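Local coordinates for putative lipoprotein LppA (PDB 2V7S) that is of unknown function but is a putative membrane-anchored lipoprotein of a family confined to pathogenic mycobacteria, at residues E140-K144 with Y145-T149. Numbering follows the deposited sequence.
Sequences EEAAK and YGATT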
ATOM      1  N   GLU A 140     -21.177 -23.663  14.910  1.00 23.56           N
ATOM      2  CA  GLU A 140     -20.960 -24.810  14.028  1.00 24.40           C
ATOM      3  C   GLU A 140     -20.851 -24.415  12.569  1.00 23.68           C
ATOM      4  O   GLU A 140     -19.966 -24.913  11.858  1.00 23.36           O
ATOM      5  CB  GLU A 140     -22.064 -25.839  14.206  1.00 25.98           C
ATOM      6  CG  GLU A 140     -21.941 -26.652  15.484  1.00 27.51           C
ATOM      7  CD  GLU A 140     -23.097 -27.592  15.677  1.00 31.16           C
ATOM      8  OE1 GLU A 140     -24.034 -27.579  14.839  1.00 34.96           O
ATOM      9  OE2 GLU A 140     -23.063 -28.355  16.659  1.00 31.56           O
ATOM     10  N   GLU A 141     -21.719 -23.503  12.122  1.00 22.69           N
ATOM     11  CA  GLU A 141     -21.726 -23.113  10.705  1.00 22.46           C
ATOM     12  C   GLU A 141     -20.583 -22.166  10.398  1.00 22.30           C
ATOM     13  O   GLU A 141     -19.911 -22.317   9.368  1.00 22.02           O
ATOM     14  CB  GLU A 141     -23.074 -22.510  10.287  1.00 23.42           C
ATOM     15  CG  GLU A 141     -24.293 -23.460  10.523  1.00 25.09           C
ATOM     16  CD  GLU A 141     -24.295 -24.725   9.651  1.00 30.47           C
ATOM     17  OE1 GLU A 141     -23.642 -24.744   8.597  1.00 30.34           O
ATOM     18  OE2 GLU A 141     -24.993 -25.704  10.004  1.00 30.74           O
ATOM     19  N   ALA A 142     -20.324 -21.225  11.304  1.00 20.80           N
ATOM     20  CA  ALA A 142     -19.188 -20.301  11.127  1.00 20.89           C
ATOM     21  C   ALA A 142     -17.856 -21.047  11.000  1.00 19.86           C
ATOM     22  O   ALA A 142     -16.991 -20.641  10.223  1.00 20.85           O
ATOM     23  CB  ALA A 142     -19.110 -19.295  12.274  1.00 20.60           C
ATOM     24  N   ALA A 143     -17.690 -22.138  11.752  1.00 20.58           N
ATOM     25  CA  ALA A 143     -16.427 -22.884  11.733  1.00 20.78           C
ATOM     26  C   ALA A 143     -16.136 -23.414  10.321  1.00 22.03           C
ATOM     27  O   ALA A 143     -14.961 -23.570   9.936  1.00 20.53           O
ATOM     28  CB  ALA A 143     -16.436 -24.031  12.749  1.00 21.27           C
ATOM     29  N   LYS A 144     -17.186 -23.652   9.539  1.00 21.83           N
ATOM     30  CA  LYS A 144     -17.001 -24.242   8.195  1.00 24.05           C
ATOM     31  C   LYS A 144     -16.336 -23.217   7.282  1.00 23.39           C
ATOM     32  O   LYS A 144     -15.809 -23.567   6.231  1.00 21.87           O
ATOM     33  CB  LYS A 144     -18.342 -24.663   7.579  1.00 22.97           C
ATOM     34  CG  LYS A 144     -19.084 -25.821   8.242  1.00 25.73           C
ATOM     35  CD  LYS A 144     -20.527 -25.852   7.671  1.00 25.86           C
ATOM     36  CE  LYS A 144     -21.361 -27.042   8.155  1.00 29.09           C
ATOM     37  NZ  LYS A 144     -22.738 -26.992   7.578  1.00 25.62           N
ATOM     38  N   TYR A 145     -16.447 -21.930   7.670  1.00 24.33           N
ATOM     39  CA  TYR A 145     -15.849 -20.803   6.954  1.00 23.98           C
ATOM     40  C   TYR A 145     -14.485 -20.324   7.544  1.00 24.89           C
ATOM     41  O   TYR A 145     -13.888 -19.350   7.056  1.00 24.52           O
ATOM     42  CB  TYR A 145     -16.856 -19.640   6.877  1.00 23.45           C
ATOM     43  CG  TYR A 145     -17.986 -19.935   5.915  1.00 23.37           C
ATOM     44  CD1 TYR A 145     -19.135 -20.594   6.349  1.00 23.00           C
ATOM     45  CD2 TYR A 145     -17.897 -19.562   4.568  1.00 25.93           C
ATOM     46  CE1 TYR A 145     -20.165 -20.900   5.478  1.00 24.60           C
ATOM     47  CE2 TYR A 145     -18.939 -19.828   3.675  1.00 25.92           C
ATOM     48  CZ  TYR A 145     -20.067 -20.495   4.142  1.00 24.84           C
ATOM     49  OH  TYR A 145     -21.084 -20.797   3.289  1.00 24.55           O
ATOM     50  N   GLY A 146     -14.011 -21.028   8.580  1.00 25.00           N
ATOM     51  CA  GLY A 146     -12.814 -20.632   9.317  1.00 25.39           C
ATOM     52  C   GLY A 146     -13.004 -19.515  10.340  1.00 25.08           C
ATOM     53  O   GLY A 146     -12.031 -18.958  10.849  1.00 24.67           O
ATOM     54  N   ALA A 147     -14.257 -19.188  10.646  1.00 24.58           N
ATOM     55  CA  ALA A 147     -14.562 -18.240  11.693  1.00 23.47           C
ATOM     56  C   ALA A 147     -14.734 -18.975  13.042  1.00 23.37           C
ATOM     57  O   ALA A 147     -15.732 -19.668  13.264  1.00 22.67           O
ATOM     58  CB  ALA A 147     -15.799 -17.412  11.311  1.00 23.68           C
ATOM     59  N   THR A 148     -13.738 -18.853  13.921  1.00 23.13           N
ATOM     60  CA  THR A 148     -13.743 -19.589  15.191  1.00 24.40           C
ATOM     61  C   THR A 148     -13.365 -18.742  16.423  1.00 24.33           C
ATOM     62  O   THR A 148     -13.273 -19.259  17.542  1.00 24.68           O
ATOM     63  CB  THR A 148     -12.805 -20.845  15.117  1.00 25.02           C
ATOM     64  OG1 THR A 148     -11.485 -20.433  14.758  1.00 26.22           O
ATOM     65  CG2 THR A 148     -13.306 -21.843  14.031  1.00 24.71           C
ATOM     66  N   THR A 149     -13.117 -17.458  16.230  1.00 24.88           N
ATOM     67  CA  THR A 149     -12.733 -16.619  17.360  1.00 26.48           C
ATOM     68  C   THR A 149     -14.021 -15.998  17.901  1.00 26.54           C
ATOM     69  O   THR A 149     -14.678 -15.226  17.200  1.00 24.66           O
ATOM     70  CB  THR A 149     -11.705 -15.538  16.935  1.00 26.40           C
ATOM     71  OG1 THR A 149     -10.594 -16.178  16.276  1.00 28.73           O
ATOM     72  CG2 THR A 149     -11.185 -14.733  18.167  1.00 27.93           C
TER
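Ala142 O accepts two backbone hydrogen bonds where the helix gives way to a loop, one from Tyr145 N at 2.9 Å and one from Ala147 N at 3.1 Å. The donors approach from opposite faces of the carbonyl plane, Tyr145 N lying 55° and Ala147 N 44° out of it, so this one oxygen ties the last helical turn to the chain on both flanks of Gly146. A third bond, Gly146 N to Ala143 O at 3.0 Å, is the straightest of the set (160° at the hydrogen) and closes a type I beta turn from Ala143 to Gly146. Together with the positive phi of Gly146, this bond and that from Ala147 N to Ala142 O define a Schellman motif; the Tyr145 N bond is additional. The motif carries its usual apolar partner: Ala142 CB and Ala147 CB touch at 3.9 Å. Thr148 CG2, anti to its carbonyl carbon and beside its backbone N, reaches Ala143 CB at 4.0 Å.

Glu141 O accepts the backbone hydrogen bond of Lys144 N (3.0 Å), and the Tyr145 ring edge comes up beside it, in plane, with CD1 3.6 Å from that oxygen. The Lys144 chain, extended beyond CG, carries NZ back to Glu141 OE1 on the syn side of the carboxylate, a salt bridge of 2.6 Å. Glu141 OE2 and Glu140 OE1 both form salt bridges with Arg76 NH2; the positive charges of Lys144 and Arg76 would probably stabilise ionised Glu141.

Tyr145 OH bonds to Thr69 OG1, while its backbone O receives Asn167 ND2. The cap thus finishes helix 128-143 against helix 59-80, where Tyr145 meets Leu66. Ala142 and Ala147 both settle on Phe171 of strand 169-175. Thr149, first in strand 149-151, forms backbone hydrogen bonds with Gln165 of strand 160-166, which Thr148 and Thr149 face in a classic beta bulge.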